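PDB 6SKY: Serine/threonine-protein kinase Tel1 from Chaetomium thermophilum, which probably acts as a DNA damage sensor, a serine/threonine kinase that phosphorylates [ST]-Q motifs to switch on checkpoint signalling after genotoxic stress. Local coordinates for residues I1459-L1473 with W1514-F1527. Residues are numbered along the deposited sequence; the frame is centred on the assembly and turned at random.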
loop_
_atom_site.group_PDB
_atom_site.type_symbol
_atom_site.label_atom_id
_atom_site.label_comp_id
_atom_site.label_asym_id
_atom_site.label_seq_id
_atom_site.Cartn_x
_atom_site.Cartn_y
_atom_site.Cartn_z
ATOM N N ILE A 1459 -38.592 6.870 -71.099
ATOM C CA ILE A 1459 -38.905 5.883 -70.070
ATOM C C ILE A 1459 -39.855 4.830 -70.620
ATOM O O ILE A 1459 -39.746 3.643 -70.293
ATOM C CB ILE A 1459 -39.486 6.562 -68.819
ATOM C CG1 ILE A 1459 -38.525 7.609 -68.276
ATOM C CG2 ILE A 1459 -39.752 5.529 -67.746
ATOM C CD1 ILE A 1459 -39.059 8.342 -67.083
ATOM N N LYS A 1460 -40.793 5.241 -71.476
ATOM C CA LYS A 1460 -41.762 4.297 -72.013
ATOM C C LYS A 1460 -41.113 3.331 -72.995
ATOM O O LYS A 1460 -41.405 2.131 -72.976
ATOM C CB LYS A 1460 -42.900 5.064 -72.680
ATOM C CG LYS A 1460 -44.244 4.377 -72.621
ATOM C CD LYS A 1460 -45.355 5.349 -72.978
ATOM C CE LYS A 1460 -46.719 4.762 -72.683
ATOM N NZ LYS A 1460 -47.810 5.723 -72.983
ATOM N N ARG A 1461 -40.218 3.831 -73.848
ATOM C CA ARG A 1461 -39.620 2.994 -74.881
ATOM C C ARG A 1461 -38.481 2.130 -74.356
ATOM O O ARG A 1461 -38.290 1.014 -74.848
ATOM C CB ARG A 1461 -39.117 3.863 -76.032
ATOM C CG ARG A 1461 -40.139 4.111 -77.130
ATOM C CD ARG A 1461 -40.460 2.835 -77.890
ATOM N NE ARG A 1461 -40.715 3.094 -79.305
ATOM C CZ ARG A 1461 -41.922 3.120 -79.866
ATOM N NH1 ARG A 1461 -42.045 3.368 -81.162
ATOM N NH2 ARG A 1461 -43.005 2.891 -79.136
ATOM N N GLY A 1462 -37.715 2.609 -73.379
ATOM C CA GLY A 1462 -36.590 1.848 -72.878
ATOM C C GLY A 1462 -36.939 0.950 -71.714
ATOM O O GLY A 1462 -36.080 0.639 -70.884
ATOM N N ASP A 1463 -38.202 0.530 -71.644
ATOM C CA ASP A 1463 -38.632 -0.358 -70.572
ATOM C C ASP A 1463 -37.839 -1.655 -70.569
ATOM O O ASP A 1463 -37.494 -2.174 -69.504
ATOM C CB ASP A 1463 -40.124 -0.654 -70.705
ATOM C CG ASP A 1463 -40.974 0.323 -69.936
ATOM O OD1 ASP A 1463 -40.394 1.165 -69.224
ATOM O OD2 ASP A 1463 -42.218 0.250 -70.037
ATOM N N GLU A 1464 -37.543 -2.197 -71.749
ATOM C CA GLU A 1464 -36.827 -3.466 -71.810
ATOM C C GLU A 1464 -35.429 -3.350 -71.227
ATOM O O GLU A 1464 -34.881 -4.339 -70.730
ATOM C CB GLU A 1464 -36.763 -3.963 -73.251
ATOM C CG GLU A 1464 -38.109 -4.384 -73.810
ATOM C CD GLU A 1464 -38.013 -4.914 -75.226
ATOM O OE1 GLU A 1464 -36.949 -4.736 -75.858
ATOM O OE2 GLU A 1464 -39.003 -5.509 -75.704
ATOM N N TYR A 1465 -34.836 -2.160 -71.272
ATOM C CA TYR A 1465 -33.517 -1.962 -70.692
ATOM C C TYR A 1465 -33.598 -1.632 -69.207
ATOM O O TYR A 1465 -32.870 -2.218 -68.401
ATOM C CB TYR A 1465 -32.771 -0.853 -71.438
ATOM C CG TYR A 1465 -31.455 -0.498 -70.797
ATOM C CD1 TYR A 1465 -30.348 -1.309 -70.958
ATOM C CD2 TYR A 1465 -31.322 0.640 -70.024
ATOM C CE1 TYR A 1465 -29.146 -0.996 -70.371
ATOM C CE2 TYR A 1465 -30.127 0.960 -69.431
ATOM C CZ TYR A 1465 -29.041 0.139 -69.609
ATOM O OH TYR A 1465 -27.841 0.453 -69.023
ATOM N N LEU A 1466 -34.488 -0.711 -68.833
ATOM C CA LEU A 1466 -34.590 -0.273 -67.446
ATOM C C LEU A 1466 -34.846 -1.421 -66.482
ATOM O O LEU A 1466 -34.626 -1.263 -65.279
ATOM C CB LEU A 1466 -35.693 0.769 -67.306
ATOM C CG LEU A 1466 -35.380 2.096 -67.980
ATOM C CD1 LEU A 1466 -36.495 3.085 -67.744
ATOM C CD2 LEU A 1466 -34.073 2.635 -67.455
ATOM N N LYS A 1467 -35.309 -2.565 -66.975
ATOM C CA LYS A 1467 -35.480 -3.732 -66.126
ATOM C C LYS A 1467 -34.189 -4.516 -65.938
ATOM O O LYS A 1467 -34.142 -5.408 -65.087
ATOM C CB LYS A 1467 -36.568 -4.634 -66.705
ATOM C CG LYS A 1467 -37.894 -3.926 -66.848
ATOM C CD LYS A 1467 -38.785 -4.598 -67.871
ATOM C CE LYS A 1467 -39.988 -3.725 -68.186
ATOM N NZ LYS A 1467 -40.767 -4.229 -69.346
ATOM N N ARG A 1468 -33.148 -4.210 -66.707
ATOM C CA ARG A 1468 -31.838 -4.807 -66.505
ATOM C C ARG A 1468 -30.926 -3.941 -65.656
ATOM O O ARG A 1468 -29.832 -4.385 -65.296
ATOM C CB ARG A 1468 -31.157 -5.076 -67.849
ATOM C CG ARG A 1468 -31.999 -5.840 -68.841
ATOM C CD ARG A 1468 -31.388 -5.756 -70.222
ATOM N NE ARG A 1468 -32.295 -6.248 -71.253
ATOM C CZ ARG A 1468 -32.071 -6.126 -72.558
ATOM N NH1 ARG A 1468 -32.947 -6.602 -73.431
ATOM N NH2 ARG A 1468 -30.970 -5.525 -72.990
ATOM N N THR A 1469 -31.344 -2.720 -65.334
ATOM C CA THR A 1469 -30.525 -1.772 -64.579
ATOM C C THR A 1469 -31.393 -1.119 -63.516
ATOM O O THR A 1469 -31.729 0.066 -63.604
ATOM C CB THR A 1469 -29.914 -0.725 -65.510
ATOM O OG1 THR A 1469 -29.538 -1.349 -66.743
ATOM C CG2 THR A 1469 -28.678 -0.115 -64.881
ATOM N N PRO A 1470 -31.781 -1.873 -62.486
ATOM C CA PRO A 1470 -32.605 -1.282 -61.427
ATOM C C PRO A 1470 -31.845 -0.314 -60.551
ATOM O O PRO A 1470 -32.464 0.573 -59.954
ATOM C CB PRO A 1470 -33.068 -2.502 -60.631
ATOM C CG PRO A 1470 -31.965 -3.466 -60.795
ATOM C CD PRO A 1470 -31.430 -3.269 -62.187
ATOM N N SER A 1471 -30.522 -0.452 -60.456
ATOM C CA SER A 1471 -29.738 0.462 -59.637
ATOM C C SER A 1471 -29.700 1.859 -60.236
ATOM O O SER A 1471 -29.643 2.844 -59.494
ATOM C CB SER A 1471 -28.325 -0.081 -59.464
ATOM O OG SER A 1471 -28.359 -1.419 -59.008
ATOM N N PHE A 1472 -29.719 1.968 -61.565
ATOM C CA PHE A 1472 -29.829 3.280 -62.188
ATOM C C PHE A 1472 -31.219 3.861 -61.988
ATOM O O PHE A 1472 -31.366 5.055 -61.707
ATOM C CB PHE A 1472 -29.511 3.195 -63.679
ATOM C CG PHE A 1472 -29.986 4.382 -64.463
ATOM C CD1 PHE A 1472 -29.223 5.531 -64.532
ATOM C CD2 PHE A 1472 -31.197 4.352 -65.123
ATOM C CE1 PHE A 1472 -29.660 6.623 -65.241
ATOM C CE2 PHE A 1472 -31.637 5.441 -65.829
ATOM C CZ PHE A 1472 -30.868 6.577 -65.889
ATOM N N LEU A 1473 -32.247 3.031 -62.147
ATOM C CA LEU A 1473 -33.611 3.528 -62.079
ATOM C C LEU A 1473 -33.980 3.956 -60.671
ATOM O O LEU A 1473 -34.743 4.907 -60.505
ATOM C CB LEU A 1473 -34.586 2.471 -62.585
ATOM C CG LEU A 1473 -36.029 2.952 -62.690
ATOM C CD1 LEU A 1473 -36.105 4.223 -63.506
ATOM C CD2 LEU A 1473 -36.874 1.885 -63.310
ATOM N N TRP A 1514 -48.110 9.462 -63.582
ATOM C CA TRP A 1514 -47.757 8.368 -64.480
ATOM C C TRP A 1514 -46.478 7.678 -64.031
ATOM O O TRP A 1514 -46.389 6.446 -64.046
ATOM C CB TRP A 1514 -47.598 8.877 -65.912
ATOM C CG TRP A 1514 -47.027 7.839 -66.820
ATOM C CD1 TRP A 1514 -47.714 6.885 -67.502
ATOM C CD2 TRP A 1514 -45.644 7.632 -67.127
ATOM N NE1 TRP A 1514 -46.851 6.099 -68.219
ATOM C CE2 TRP A 1514 -45.572 6.538 -68.004
ATOM C CE3 TRP A 1514 -44.461 8.267 -66.743
ATOM C CZ2 TRP A 1514 -44.365 6.066 -68.507
ATOM C CZ3 TRP A 1514 -43.264 7.796 -67.243
ATOM C CH2 TRP A 1514 -43.225 6.709 -68.115
ATOM N N PHE A 1515 -45.479 8.461 -63.624
ATOM C CA PHE A 1515 -44.197 7.900 -63.225
ATOM C C PHE A 1515 -44.331 7.089 -61.949
ATOM O O PHE A 1515 -43.733 6.016 -61.827
ATOM C CB PHE A 1515 -43.177 9.022 -63.045
ATOM C CG PHE A 1515 -41.757 8.550 -62.999
ATOM C CD1 PHE A 1515 -41.406 7.322 -63.513
ATOM C CD2 PHE A 1515 -40.775 9.335 -62.433
ATOM C CE1 PHE A 1515 -40.106 6.887 -63.471
ATOM C CE2 PHE A 1515 -39.473 8.903 -62.386
ATOM C CZ PHE A 1515 -39.140 7.675 -62.906
ATOM N N SER A 1516 -45.106 7.584 -60.983
ATOM C CA SER A 1516 -45.301 6.822 -59.757
ATOM C C SER A 1516 -46.048 5.526 -60.030
ATOM O O SER A 1516 -45.720 4.486 -59.452
ATOM C CB SER A 1516 -46.035 7.670 -58.726
ATOM O OG SER A 1516 -47.070 8.410 -59.338
ATOM N N LYS A 1517 -47.049 5.562 -60.914
ATOM C CA LYS A 1517 -47.725 4.326 -61.301
ATOM C C LYS A 1517 -46.757 3.351 -61.955
ATOM O O LYS A 1517 -46.766 2.152 -61.651
ATOM C CB LYS A 1517 -48.882 4.633 -62.248
ATOM C CG LYS A 1517 -50.001 5.439 -61.625
ATOM C CD LYS A 1517 -51.097 5.707 -62.639
ATOM C CE LYS A 1517 -52.227 6.514 -62.032
ATOM N NZ LYS A 1517 -53.291 6.804 -63.031
ATOM N N TYR A 1518 -45.918 3.852 -62.860
ATOM C CA TYR A 1518 -44.933 3.006 -63.523
ATOM C C TYR A 1518 -44.003 2.354 -62.510
ATOM O O TYR A 1518 -43.722 1.153 -62.587
ATOM C CB TYR A 1518 -44.136 3.833 -64.531
ATOM C CG TYR A 1518 -43.002 3.071 -65.158
ATOM C CD1 TYR A 1518 -41.709 3.191 -64.678
ATOM C CD2 TYR A 1518 -43.227 2.220 -66.222
ATOM C CE1 TYR A 1518 -40.674 2.485 -65.243
ATOM C CE2 TYR A 1518 -42.202 1.513 -66.792
ATOM C CZ TYR A 1518 -40.927 1.647 -66.301
ATOM O OH TYR A 1518 -39.904 0.936 -66.878
ATOM N N LEU A 1519 -43.516 3.138 -61.548
ATOM C CA LEU A 1519 -42.593 2.606 -60.552
ATOM C C LEU A 1519 -43.278 1.595 -59.646
ATOM O O LEU A 1519 -42.678 0.582 -59.274
ATOM C CB LEU A 1519 -41.998 3.740 -59.730
ATOM C CG LEU A 1519 -41.033 4.631 -60.493
ATOM C CD1 LEU A 1519 -40.703 5.853 -59.671
ATOM C CD2 LEU A 1519 -39.788 3.850 -60.821
ATOM N N ALA A 1520 -44.530 1.859 -59.268
ATOM C CA ALA A 1520 -45.278 0.881 -58.489
ATOM C C ALA A 1520 -45.438 -0.415 -59.265
ATOM O O ALA A 1520 -45.408 -1.506 -58.683
ATOM C CB ALA A 1520 -46.640 1.448 -58.099
ATOM N N ALA A 1521 -45.593 -0.318 -60.581
ATOM C CA ALA A 1521 -45.712 -1.492 -61.431
ATOM C C ALA A 1521 -44.366 -2.061 -61.855
ATOM O O ALA A 1521 -44.332 -3.109 -62.507
ATOM C CB ALA A 1521 -46.543 -1.156 -62.672
ATOM N N TYR A 1522 -43.262 -1.404 -61.506
ATOM C CA TYR A 1522 -41.943 -1.880 -61.906
ATOM C C TYR A 1522 -41.569 -3.140 -61.139
ATOM O O TYR A 1522 -41.881 -3.284 -59.955
ATOM C CB TYR A 1522 -40.893 -0.796 -61.670
ATOM C CG TYR A 1522 -39.485 -1.209 -62.030
ATOM C CD1 TYR A 1522 -39.000 -1.035 -63.314
ATOM C CD2 TYR A 1522 -38.638 -1.767 -61.085
ATOM C CE1 TYR A 1522 -37.723 -1.412 -63.647
ATOM C CE2 TYR A 1522 -37.359 -2.144 -61.412
ATOM C CZ TYR A 1522 -36.908 -1.962 -62.693
ATOM O OH TYR A 1522 -35.633 -2.337 -63.024
ATOM N N ASP A 1523 -40.888 -4.053 -61.824
ATOM C CA ASP A 1523 -40.375 -5.267 -61.204
ATOM C C ASP A 1523 -39.322 -5.848 -62.128
ATOM O O ASP A 1523 -39.549 -5.949 -63.337
ATOM C CB ASP A 1523 -41.487 -6.286 -60.948
ATOM C CG ASP A 1523 -41.010 -7.483 -60.146
ATOM O OD1 ASP A 1523 -39.842 -7.484 -59.703
ATOM O OD2 ASP A 1523 -41.806 -8.427 -59.957
ATOM N N SER A 1524 -38.183 -6.228 -61.567
ATOM C CA SER A 1524 -37.052 -6.630 -62.380
ATOM C C SER A 1524 -36.436 -7.912 -61.851
ATOM O O SER A 1524 -36.408 -8.141 -60.639
ATOM C CB SER A 1524 -35.982 -5.530 -62.411
ATOM O OG SER A 1524 -34.785 -5.992 -63.009
ATOM N N PRO A 1525 -35.938 -8.772 -62.742
ATOM C CA PRO A 1525 -35.161 -9.933 -62.289
ATOM C C PRO A 1525 -33.762 -9.576 -61.833
ATOM O O PRO A 1525 -33.102 -10.412 -61.205
ATOM C CB PRO A 1525 -35.121 -10.827 -63.529
ATOM C CG PRO A 1525 -35.186 -9.860 -64.661
ATOM C CD PRO A 1525 -36.097 -8.754 -64.205
ATOM N N GLU A 1526 -33.292 -8.366 -62.129
ATOM C CA GLU A 1526 -31.928 -7.971 -61.820
ATOM C C GLU A 1526 -31.732 -7.599 -60.359
ATOM O O GLU A 1526 -30.597 -7.326 -59.958
ATOM C CB GLU A 1526 -31.519 -6.795 -62.706
ATOM C CG GLU A 1526 -30.124 -6.903 -63.280
ATOM C CD GLU A 1526 -30.051 -7.855 -64.454
ATOM O OE1 GLU A 1526 -31.112 -8.347 -64.891
ATOM O OE2 GLU A 1526 -28.931 -8.107 -64.946
ATOM N N PHE A 1527 -32.801 -7.567 -59.567
ATOM C CA PHE A 1527 -32.663 -7.325 -58.138
ATOM C C PHE A 1527 -31.802 -8.409 -57.514
ATOM O O PHE A 1527 -32.069 -9.602 -57.683
ATOM C CB PHE A 1527 -34.036 -7.296 -57.472
ATOM C CG PHE A 1527 -34.770 -6.007 -57.656
ATOM C CD1 PHE A 1527 -34.093 -4.807 -57.651
ATOM C CD2 PHE A 1527 -36.139 -5.996 -57.830
ATOM C CE1 PHE A 1527 -34.769 -3.622 -57.816
ATOM C CE2 PHE A 1527 -36.818 -4.814 -57.999
ATOM C CZ PHE A 1527 -36.132 -3.627 -57.992
#
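Y1518 fits as a knob into the hole lined by I1459, D1463, L1466 and L1473. Its CG is anti to the backbone N (chi1 174°), which carries the ring across to the other segment. CG2 of I1459 lies over one ring face, offset toward the rim, with CG2 to Y1518 CE1 at 4.0 Å. CD2 of L1473 meets the ring at its edge. The hydroxyl is placed as a donor to D1463 OD1, but the two atoms are modelled too close for the bond's geometry to be trusted. The carboxylate and ring planes are only 13° apart. I1459 also touches two more rings. Its CG2 reaches the edge of the W1514 indole at CH2 (3.7 Å), and its CD1 sits over a face of F1515. L1519 CD1 covers the opposite face of that phenyl, over its centre.

CD2 of L1473 lies over one face of the Y1522 ring, a CH-pi contact with CD2 3.8 Å from the centroid and 29° off the normal. At the rim, Y1522 OH donates to the carbonyl O of L1466 at 2.7 Å. A phenylalanine here would probably leave the L1466 carbonyl without this donor.

P1470 closes the other end. Its CB packs on F1527 CE1 at 3.5 Å, and its CD meets E1526 CB at 3.6 Å, the proline and glutamate side chains crossing at about a right angle.

The contact is structural packing within the alpha solenoid, away from the nucleotide and magnesium sites. It joins the end of helix 1448-1461, helix 1463-1466 and the start of helix 1470-1487, with the residues between them, to the end of helix 1502-1521 and the loop after it. I1459 also touches L1435 of helix 1429-1441, while Y1522 and F1527 both meet F1536 of helix 1530-1543.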